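PDB 1TYJ: cellulosomal scaffoldin from Bacteroides cellulosolvens, which forms a type-II cohesin module that probably binds dockerin modules and so helps assemble the cellulosome. Local coordinates for residues T41-P46 with E124-A129; E53-T56 with M60-Y63; S96-R99 with P104-T107; S135-N138 with T144-F147. All blocks are in the same frame, centred on the assembly; numbering follows the deposited sequence. Where two conformers were deposited one is given.

Contact 1. Residues T41-P46 with E124-A129; sequences TTYLQP and EGIKLA
Ile-126 and Leu-128 meet Tyr-43 and Leu-44 wholly through apolar atoms and one carbonyl. The methyl CD1 of Ile-126 does most of the reaching: it lies 3.7 Å from Tyr-43 CB and 4.1 Å from Leu-44 CD1, wedged where the two neighbouring side chains diverge. It gets there because CG1 stands between the backbone N and the carbonyl carbon (chi1 64°), which swings the longer branch of this isoleucine over the opposite segment. The tyrosine ring is approached obliquely, its CG and CD1 each 4.0 Å from that methyl. Within 41-46, Thr-42 CG2 sits over the centre of one ring face, and the hydroxyl end stays farther from Ile-126.

Leucine meets leucine more deeply, the two side chains crossing at about a right angle with their CD1 methyls 3.7 Å apart. Leu-44 CD1 also touches the carbonyl oxygen of Leu-128, at 3.5 Å. Branched, purely hydrocarbon residues suit this buried seam, whereas tyrosine fits its partly exposed end.

The contact joins the two sheets of the cohesin beta sandwich: strand 44-48 pairs with 108-117 in one, strand 126-131 with 30-38 and 166-169 in the other. Phe-115 and Ile-167, one from each sheet, both pack against Leu-44 and Leu-128.

Contact 2. Residues E53-T56 with M60-Y63; sequences EAYT and MPDY. With MOH (methanol), chain G.
Tyr-55 reaches Pro-61 across backbones that remain well separated, the nearest CA atoms, those of Tyr-55 and Met-60, being 8.3 Å apart. Strands 44-48 and 62-63 both run antiparallel to strand 108-117 of the beta sandwich, and the chain between them makes an excursion that includes strand 53-54, folded back on 44-48; this is consistent with one of the flaps described for this module. The contact brings the residues that follow strand 53-54 onto the chain entering strand 62-63.

The tyrosine does the bridging. With CG beside the backbone N (chi1 -79°), its ring projects from the loop and brings the hydroxyl up to the proline, 3.3 Å from Pro-61 CA and 3.5 Å from Pro-61 CB. The two side chains cross at about a right angle, and ring carbon CE2 of Tyr-55 lies 4.2 Å from Pro-61 CG. Proline suits the place: it offers a compact hydrocarbon surface and has no backbone N-H in need of a partner. Val-113 of strand 108-117 touches both residues, while Leu-86 and Phe-88 of strand 85-92, in the other sheet, meet Tyr-55 and Pro-61 respectively.

A tyrosine rather than a phenylalanine makes sense because the hydroxyl has a polar outlet. It donates to a water at 2.7 Å from Tyr-55 OH, and this water in turn donates to Asp-62 OD2, 3.0 Å away, linking the two segments. On the 60-63 segment a methanol molecule, probably from the crystallisation liquor, accepts a nearly straight bond from Met-60 N, 2.9 Å from the methanol O (167°).

Contact 3. Residues S96-R99 with P104-T107; sequences SAYR and PEST
The Tyr-98 ring meets Glu-105 at an edge, the backbone N of Glu-105 lying near the ring plane beyond the hydroxyl. Two further aromatic groups close in on the ring: Trp-149 edge-to-face, and Tyr-92 with its plane inclined at about 60°. The carboxylate of Glu-105 is turned 62° from the tyrosine ring, and the two side chains cross obliquely.

Glu-105 N donates to Tyr-98 OH at 2.8 Å in a nearly straight bond (168°), while the same hydroxyl is also hydrogen-bonded to Phe-30 O. The glutamate's methylene Glu-105 CB lies 3.4 Å from Tyr-98 OH. With Tyr-98 CG anti to the backbone N (chi1 -180°), the ring extends from helix 95-100 to the chain beyond it. This short helix, probably one of the distinctive elements of this type-II cohesin beta sandwich, is thus tied to the loop that leads into strand 108-117. A phenylalanine here would probably leave Glu-105 N without this acceptor and Phe-30 O without its hydroxyl partner. Glutamate suits its position because its extended chain carries the carboxylate past the tyrosine to two partners, OE2 to Tyr-92 OH and OE1 to Leu-67 N.

Contact 4. Residues S135-N138 with T144-F147; sequences SSMN and TMLF
Thr-144, whose backbone N is met by the terminal methyl of Met-137, has its own hydroxyl OG1 gripped by two groups outside the contact, Val-141 O and Tyr-159 OH. A small beta-branched residue with a hydroxyl fits this buried spot on a strand, since the two bonds satisfy the polar atom. The methyl Met-137 CE reaches the backbone beside it, 3.8 Å from Thr-144 N.

Most of the rest is methionine against methionine, the side chains crossing obliquely. The sulfur of Met-145 rests on the base of the other chain, with SD 3.7 Å from Met-137 CB and 4.0 Å from Met-137 CG. Beyond it the chain of Met-145 bends at its last torsion (chi3 91°), which turns the end methyl toward the loop backbone: Met-145 CE comes within 3.4 Å of Asn-138 O.

Strand 144-148 and strand 126-131 both pair antiparallel with strand 30-38, in one sheet of the beta sandwich, and the chain between them leaves the sheet and returns to it. This excursion is consistent with a flap of the type-II cohesin, and the contact folds its middle back on the strand that resumes the sheet. Unbranched, flexible methionine suits such a junction, where side chains must adapt to an irregular loop.

Gln-34 of strand 30-38 touches Met-137 and shares backbone hydrogen bonding with Met-145; Met-153 packs on Met-145 from a further loop. Inside the loop, Met-137 N makes a weak bond to Ser-135 OG, at 3.3 Å and 148°.

From the N terminus, the first segment reached is 41-46, whose partner 124-129 comes only much later, so contact 1 closes a long loop and ties the two sheets of the sandwich together. Contacts 2 and 3 are nested inside that loop, one after the other. Contact 2 closes a short loop within the excursion following strand 44-48, and touches contact 1 through Pro-46 O and Tyr-55 N. Contact 3 fastens helix 95-100 to the approach to strand 108-117, on the opposite side of the chain's centre from contact 1. Contact 4 follows in series, closing the loop before strand 144-148. None of the four cross.

Contact 1. Residues T41-P46 with E124-A129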
loop_
_atom_site.group_PDB
_atom_site.type_symbol
_atom_site.label_atom_id
_atom_site.label_comp_id
_atom_site.label_asym_id
_atom_site.label_seq_id
_atom_site.Cartn_x
_atom_site.Cartn_y
_atom_site.Cartn_z
ATOM N N THR A 41 0.304 -9.144 13.767
ATOM C CA THR A 41 -0.054 -8.310 14.926
ATOM C C THR A 41 0.754 -8.602 16.200
ATOM O O THR A 41 0.720 -7.821 17.150
ATOM C CB THR A 41 -1.562 -8.440 15.290
ATOM O OG1 THR A 41 -1.841 -9.782 15.704
ATOM C CG2 THR A 41 -2.457 -8.062 14.119
ATOM N N THR A 42 1.478 -9.717 16.232
ATOM C CA THR A 42 2.359 -10.022 17.363
ATOM C C THR A 42 3.538 -9.047 17.410
ATOM O O THR A 42 3.991 -8.678 18.493
ATOM C CB THR A 42 2.861 -11.465 17.246
ATOM O OG1 THR A 42 1.728 -12.338 17.295
ATOM C CG2 THR A 42 3.856 -11.846 18.369
ATOM N N TYR A 43 4.027 -8.613 16.242
ATOM C CA TYR A 43 5.270 -7.845 16.188
ATOM C C TYR A 43 5.111 -6.404 15.786
ATOM O O TYR A 43 5.988 -5.598 16.079
ATOM C CB TYR A 43 6.276 -8.503 15.230
ATOM C CG TYR A 43 6.620 -9.911 15.677
ATOM C CD1 TYR A 43 6.028 -11.026 15.070
ATOM C CD2 TYR A 43 7.512 -10.111 16.743
ATOM C CE1 TYR A 43 6.342 -12.335 15.509
ATOM C CE2 TYR A 43 7.813 -11.391 17.180
ATOM C CZ TYR A 43 7.226 -12.488 16.564
ATOM O OH TYR A 43 7.543 -13.753 17.006
ATOM N N LEU A 44 4.024 -6.098 15.071
ATOM C CA LEU A 44 3.890 -4.795 14.388
ATOM C C LEU A 44 2.547 -4.134 14.669
ATOM O O LEU A 44 1.503 -4.797 14.716
ATOM C CB LEU A 44 4.022 -4.990 12.857
ATOM C CG LEU A 44 5.403 -5.496 12.421
ATOM C CD1 LEU A 44 5.299 -5.926 10.989
ATOM C CD2 LEU A 44 6.484 -4.375 12.550
ATOM N N GLN A 45 2.597 -2.814 14.781
ATOM C CA GLN A 45 1.413 -1.981 14.974
ATOM C C GLN A 45 1.424 -0.818 13.978
ATOM O O GLN A 45 2.283 0.083 14.062
ATOM C CB GLN A 45 1.398 -1.465 16.414
ATOM C CG GLN A 45 0.191 -0.585 16.726
ATOM C CD GLN A 45 0.169 -0.125 18.164
ATOM O OE1 GLN A 45 -0.821 -0.323 18.855
ATOM N NE2 GLN A 45 1.238 0.514 18.605
ATOM N N PRO A 46 0.470 -0.813 13.014
ATOM C CA PRO A 46 0.457 0.299 12.057
ATOM C C PRO A 46 0.365 1.645 12.788
ATOM O O PRO A 46 -0.426 1.782 13.724
ATOM C CB PRO A 46 -0.809 0.038 11.217
ATOM C CG PRO A 46 -1.023 -1.497 11.335
ATOM C CD PRO A 46 -0.610 -1.792 12.765
ATOM N N GLU A 124 15.514 -14.941 12.647
ATOM C CA GLU A 124 15.341 -15.302 11.224
ATOM C C GLU A 124 14.580 -14.221 10.417
ATOM O O GLU A 124 14.443 -14.345 9.175
ATOM C CB GLU A 124 14.608 -16.639 11.072
ATOM C CG GLU A 124 13.130 -16.629 11.540
ATOM C CD GLU A 124 12.960 -16.953 13.024
ATOM O OE1 GLU A 124 11.812 -17.253 13.384
ATOM O OE2 GLU A 124 13.941 -16.900 13.821
ATOM N N GLY A 125 14.116 -13.173 11.123
ATOM C CA GLY A 125 13.300 -12.111 10.513
ATOM C C GLY A 125 11.834 -12.499 10.341
ATOM O O GLY A 125 11.431 -13.659 10.545
ATOM N N ILE A 126 11.017 -11.503 10.000
ATOM C CA ILE A 126 9.662 -11.734 9.553
ATOM C C ILE A 126 9.417 -10.903 8.301
ATOM O O ILE A 126 10.050 -9.867 8.094
ATOM C CB ILE A 126 8.607 -11.333 10.628
ATOM C CG1 ILE A 126 8.637 -9.822 10.911
ATOM C CG2 ILE A 126 8.834 -12.095 11.943
ATOM C CD1 ILE A 126 7.434 -9.324 11.778
ATOM N N LYS A 127 8.528 -11.389 7.444
ATOM C CA LYS A 127 8.042 -10.605 6.305
ATOM C C LYS A 127 7.417 -9.329 6.881
ATOM O O LYS A 127 6.620 -9.389 7.819
ATOM C CB LYS A 127 7.006 -11.417 5.526
ATOM C CG LYS A 127 7.607 -12.578 4.734
ATOM C CD LYS A 127 6.437 -13.462 4.254
ATOM C CE LYS A 127 6.903 -14.614 3.365
ATOM N NZ LYS A 127 5.703 -15.368 2.851
ATOM N N LEU A 128 7.751 -8.173 6.330
ATOM C CA LEU A 128 7.133 -6.962 6.911
ATOM C C LEU A 128 5.603 -6.970 6.715
ATOM O O LEU A 128 4.824 -6.581 7.621
ATOM C CB LEU A 128 7.741 -5.711 6.294
ATOM C CG LEU A 128 7.187 -4.382 6.844
ATOM C CD1 LEU A 128 7.312 -4.330 8.383
ATOM C CD2 LEU A 128 7.928 -3.191 6.210
ATOM N N ALA A 129 5.181 -7.391 5.533
ATOM C CA ALA A 129 3.758 -7.520 5.218
ATOM C C ALA A 129 3.627 -8.377 3.981
ATOM O O ALA A 129 4.625 -8.632 3.297
ATOM C CB ALA A 129 3.137 -6.128 4.979
#

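Contact 2. Residues E53-T56 with M60-Y63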
loop_
_atom_site.group_PDB
_atom_site.type_symbol
_atom_site.label_atom_id
_atom_site.label_comp_id
_atom_site.label_asym_id
_atom_site.label_seq_id
_atom_site.Cartn_x
_atom_site.Cartn_y
_atom_site.Cartn_z
ATOM N N GLU A 53 0.198 8.418 16.436
ATOM C CA GLU A 53 -0.737 7.577 17.179
ATOM C C GLU A 53 -0.922 6.307 16.385
ATOM O O GLU A 53 -0.714 6.337 15.178
ATOM C CB GLU A 53 -2.109 8.248 17.209
ATOM C CG GLU A 53 -2.228 9.483 18.073
ATOM C CD GLU A 53 -3.670 9.973 18.080
ATOM O OE1 GLU A 53 -4.568 9.218 18.534
ATOM O OE2 GLU A 53 -3.908 11.092 17.595
ATOM N N ALA A 54 -1.323 5.225 17.041
ATOM C CA ALA A 54 -1.654 3.973 16.342
ATOM C C ALA A 54 -2.796 4.209 15.338
ATOM O O ALA A 54 -3.716 5.005 15.610
ATOM C CB ALA A 54 -2.088 2.909 17.367
ATOM N N TYR A 55 -2.775 3.514 14.197
ATOM C CA TYR A 55 -3.965 3.502 13.356
ATOM C C TYR A 55 -5.156 2.998 14.119
ATOM O O TYR A 55 -5.028 2.060 14.970
ATOM C CB TYR A 55 -3.823 2.485 12.214
ATOM C CG TYR A 55 -3.005 2.880 11.001
ATOM C CD1 TYR A 55 -1.962 3.799 11.068
ATOM C CD2 TYR A 55 -3.234 2.237 9.765
ATOM C CE1 TYR A 55 -1.185 4.108 9.928
ATOM C CE2 TYR A 55 -2.473 2.538 8.647
ATOM C CZ TYR A 55 -1.450 3.473 8.728
ATOM O OH TYR A 55 -0.698 3.732 7.620
ATOM N N THR A 56 -6.332 3.508 13.740
ATOM C CA THR A 56 -7.573 2.781 13.981
ATOM C C THR A 56 -7.991 2.115 12.668
ATOM O O THR A 56 -7.308 2.258 11.643
ATOM C CB THR A 56 -8.705 3.734 14.422
ATOM O OG1 THR A 56 -9.027 4.613 13.331
ATOM C CG2 THR A 56 -8.260 4.542 15.672
ATOM N N MET A 60 -6.234 6.376 7.093
ATOM C CA MET A 60 -5.633 6.289 5.770
ATOM C C MET A 60 -4.100 6.296 5.893
ATOM O O MET A 60 -3.534 7.158 6.597
ATOM C CB MET A 60 -6.036 7.494 4.918
ATOM C CG MET A 60 -5.626 7.372 3.466
ATOM S SD MET A 60 -6.522 6.046 2.603
ATOM C CE MET A 60 -5.552 5.966 1.066
ATOM N N PRO A 61 -3.404 5.352 5.199
ATOM C CA PRO A 61 -1.943 5.453 5.121
ATOM C C PRO A 61 -1.415 6.738 4.500
ATOM O O PRO A 61 -2.163 7.523 3.908
ATOM C CB PRO A 61 -1.545 4.263 4.225
ATOM C CG PRO A 61 -2.717 3.221 4.467
ATOM C CD PRO A 61 -3.931 4.150 4.510
ATOM N N ASP A 62 -0.117 6.965 4.642
ATOM C CA ASP A 62 0.498 8.148 4.082
ATOM C C ASP A 62 0.465 8.102 2.561
ATOM O O ASP A 62 0.465 7.045 1.960
ATOM C CB ASP A 62 1.949 8.288 4.565
ATOM C CG ASP A 62 2.052 8.357 6.085
ATOM O OD1 ASP A 62 1.730 9.409 6.668
ATOM O OD2 ASP A 62 2.389 7.317 6.712
ATOM N N TYR A 63 0.430 9.282 1.942
ATOM C CA TYR A 63 0.471 9.363 0.507
ATOM C C TYR A 63 1.904 9.204 -0.051
ATOM O O TYR A 63 2.913 9.346 0.672
ATOM C CB TYR A 63 -0.099 10.702 0.051
ATOM C CG TYR A 63 -1.544 10.959 0.401
ATOM C CD1 TYR A 63 -1.939 12.224 0.844
ATOM C CD2 TYR A 63 -2.535 9.957 0.252
ATOM C CE1 TYR A 63 -3.276 12.513 1.138
ATOM C CE2 TYR A 63 -3.881 10.215 0.604
ATOM C CZ TYR A 63 -4.243 11.502 1.023
ATOM O OH TYR A 63 -5.551 11.823 1.325
HETATM C C MOH G . -7.505 9.682 9.047
HETATM O O MOH G . -7.604 8.833 7.850
HETATM O O HOH W 1 1.547 4.970 8.302
#

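Contact 3. Residues S96-R99 with P104-T107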
loop_
_atom_site.group_PDB
_atom_site.type_symbol
_atom_site.label_atom_id
_atom_site.label_comp_id
_atom_site.label_asym_id
_atom_site.label_seq_id
_atom_site.Cartn_x
_atom_site.Cartn_y
_atom_site.Cartn_z
ATOM N N SER A 96 -11.820 12.214 -16.813
ATOM C CA SER A 96 -11.787 13.057 -18.020
ATOM C C SER A 96 -10.769 14.187 -17.805
ATOM O O SER A 96 -9.976 14.495 -18.717
ATOM C CB SER A 96 -13.190 13.598 -18.374
ATOM O OG SER A 96 -13.539 14.648 -17.524
ATOM N N ALA A 97 -10.750 14.792 -16.608
ATOM C CA ALA A 97 -9.778 15.878 -16.349
ATOM C C ALA A 97 -8.352 15.339 -16.347
ATOM O O ALA A 97 -7.414 15.978 -16.853
ATOM C CB ALA A 97 -10.083 16.599 -15.056
ATOM N N TYR A 98 -8.185 14.150 -15.787
ATOM C CA TYR A 98 -6.906 13.446 -15.761
ATOM C C TYR A 98 -6.406 13.184 -17.189
ATOM O O TYR A 98 -5.265 13.501 -17.526
ATOM C CB TYR A 98 -7.050 12.149 -14.935
ATOM C CG TYR A 98 -5.794 11.295 -14.804
ATOM C CD1 TYR A 98 -4.491 11.883 -14.859
ATOM C CD2 TYR A 98 -5.899 9.907 -14.611
ATOM C CE1 TYR A 98 -3.364 11.107 -14.768
ATOM C CE2 TYR A 98 -4.789 9.120 -14.479
ATOM C CZ TYR A 98 -3.501 9.739 -14.548
ATOM O OH TYR A 98 -2.412 8.917 -14.454
ATOM N N ARG A 99 -7.274 12.675 -18.050
ATOM C CA ARG A 99 -6.888 12.365 -19.415
ATOM C C ARG A 99 -6.491 13.646 -20.122
ATOM O O ARG A 99 -5.549 13.640 -20.916
ATOM C CB ARG A 99 -8.018 11.680 -20.188
ATOM C CG ARG A 99 -8.245 10.236 -19.781
ATOM C CD ARG A 99 -9.236 9.478 -20.673
ATOM N NE ARG A 99 -10.551 10.131 -20.792
ATOM C CZ ARG A 99 -11.639 9.828 -20.053
ATOM N NH1 ARG A 99 -11.583 8.874 -19.131
ATOM N NH2 ARG A 99 -12.794 10.481 -20.236
ATOM N N PRO A 104 0.043 11.240 -17.930
ATOM C CA PRO A 104 -0.307 9.927 -17.403
ATOM C C PRO A 104 0.761 9.429 -16.434
ATOM O O PRO A 104 1.976 9.517 -16.732
ATOM C CB PRO A 104 -0.343 9.036 -18.647
ATOM C CG PRO A 104 0.583 9.752 -19.650
ATOM C CD PRO A 104 0.322 11.194 -19.383
ATOM N N GLU A 105 0.296 8.898 -15.303
ATOM C CA GLU A 105 1.162 8.319 -14.305
ATOM C C GLU A 105 1.389 6.840 -14.585
ATOM O O GLU A 105 0.561 6.224 -15.218
ATOM C CB GLU A 105 0.557 8.566 -12.902
ATOM C CG GLU A 105 0.339 10.067 -12.656
ATOM C CD GLU A 105 -0.434 10.393 -11.395
ATOM O OE1 GLU A 105 -0.605 9.503 -10.495
ATOM O OE2 GLU A 105 -0.897 11.564 -11.317
ATOM N N SER A 106 2.509 6.286 -14.128
ATOM C CA SER A 106 2.806 4.883 -14.422
ATOM C C SER A 106 3.822 4.351 -13.452
ATOM O O SER A 106 3.892 3.175 -13.226
ATOM C CB SER A 106 3.291 4.694 -15.865
ATOM O OG SER A 106 4.414 5.523 -16.166
ATOM N N THR A 107 4.615 5.228 -12.855
ATOM C CA THR A 107 5.715 4.752 -11.987
ATOM C C THR A 107 5.962 5.709 -10.847
ATOM O O THR A 107 6.019 6.925 -11.039
ATOM C CB THR A 107 7.042 4.486 -12.786
ATOM O OG1 THR A 107 6.807 3.497 -13.772
ATOM C CG2 THR A 107 8.167 3.997 -11.848
#

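Contact 4. Residues S135-N138 with T144-F147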
loop_
_atom_site.group_PDB
_atom_site.type_symbol
_atom_site.label_atom_id
_atom_site.label_comp_id
_atom_site.label_asym_id
_atom_site.label_seq_id
_atom_site.Cartn_x
_atom_site.Cartn_y
_atom_site.Cartn_z
ATOM N N SER A 135 -11.024 -9.296 1.803
ATOM C CA SER A 135 -11.867 -8.185 1.399
ATOM C C SER A 135 -13.118 -8.646 0.649
ATOM O O SER A 135 -13.732 -9.657 0.986
ATOM C CB SER A 135 -11.026 -7.264 0.506
ATOM O OG SER A 135 -10.301 -8.031 -0.471
ATOM N N SER A 136 -13.495 -7.875 -0.357
ATOM C CA SER A 136 -14.552 -8.244 -1.276
ATOM C C SER A 136 -14.014 -7.802 -2.641
ATOM O O SER A 136 -14.773 -7.379 -3.524
ATOM C CB SER A 136 -15.853 -7.508 -0.914
ATOM O OG SER A 136 -16.074 -7.459 0.494
ATOM N N MET A 137 -12.690 -7.877 -2.791
ATOM C CA MET A 137 -12.014 -7.400 -4.001
ATOM C C MET A 137 -12.102 -8.467 -5.093
ATOM O O MET A 137 -11.250 -9.369 -5.157
ATOM C CB MET A 137 -10.540 -7.041 -3.706
ATOM C CG MET A 137 -10.307 -5.977 -2.601
ATOM S SD MET A 137 -8.613 -5.288 -2.491
ATOM C CE MET A 137 -7.678 -6.718 -2.991
ATOM N N ASN A 138 -13.120 -8.389 -5.952
ATOM C CA ASN A 138 -13.226 -9.397 -7.014
ATOM C C ASN A 138 -12.260 -9.189 -8.173
ATOM O O ASN A 138 -12.036 -8.063 -8.633
ATOM C CB ASN A 138 -14.664 -9.590 -7.510
ATOM C CG ASN A 138 -15.332 -10.826 -6.890
ATOM O OD1 ASN A 138 -15.721 -10.821 -5.705
ATOM N ND2 ASN A 138 -15.457 -11.897 -7.687
ATOM N N THR A 144 -4.351 -7.008 -4.832
ATOM C CA THR A 144 -4.262 -5.644 -5.409
ATOM C C THR A 144 -5.266 -5.468 -6.559
ATOM O O THR A 144 -5.567 -6.422 -7.279
ATOM C CB THR A 144 -2.830 -5.372 -5.967
ATOM O OG1 THR A 144 -2.596 -6.146 -7.164
ATOM C CG2 THR A 144 -1.751 -5.674 -4.906
ATOM N N MET A 145 -5.729 -4.240 -6.754
ATOM C CA MET A 145 -6.510 -3.895 -7.931
ATOM C C MET A 145 -5.872 -2.621 -8.453
ATOM O O MET A 145 -5.616 -1.702 -7.670
ATOM C CB MET A 145 -7.979 -3.648 -7.571
ATOM C CG MET A 145 -8.634 -4.854 -6.929
ATOM S SD MET A 145 -10.274 -4.436 -6.323
ATOM C CE MET A 145 -11.211 -4.850 -7.740
ATOM N N LEU A 146 -5.623 -2.571 -9.761
ATOM C CA LEU A 146 -5.072 -1.392 -10.408
ATOM C C LEU A 146 -5.940 -0.999 -11.575
ATOM O O LEU A 146 -6.421 -1.881 -12.307
ATOM C CB LEU A 146 -3.643 -1.665 -10.910
ATOM C CG LEU A 146 -2.574 -2.113 -9.891
ATOM C CD1 LEU A 146 -1.243 -2.357 -10.654
ATOM C CD2 LEU A 146 -2.366 -1.031 -8.780
ATOM N N PHE A 147 -6.065 0.297 -11.806
ATOM C CA PHE A 147 -6.933 0.825 -12.863
ATOM C C PHE A 147 -6.220 1.825 -13.709
ATOM O O PHE A 147 -5.260 2.481 -13.257
ATOM C CB PHE A 147 -8.181 1.478 -12.222
ATOM C CG PHE A 147 -8.954 0.499 -11.394
ATOM C CD1 PHE A 147 -8.624 0.299 -10.053
ATOM C CD2 PHE A 147 -9.957 -0.260 -11.980
ATOM C CE1 PHE A 147 -9.324 -0.686 -9.286
ATOM C CE2 PHE A 147 -10.670 -1.204 -11.223
ATOM C CZ PHE A 147 -10.335 -1.417 -9.890
#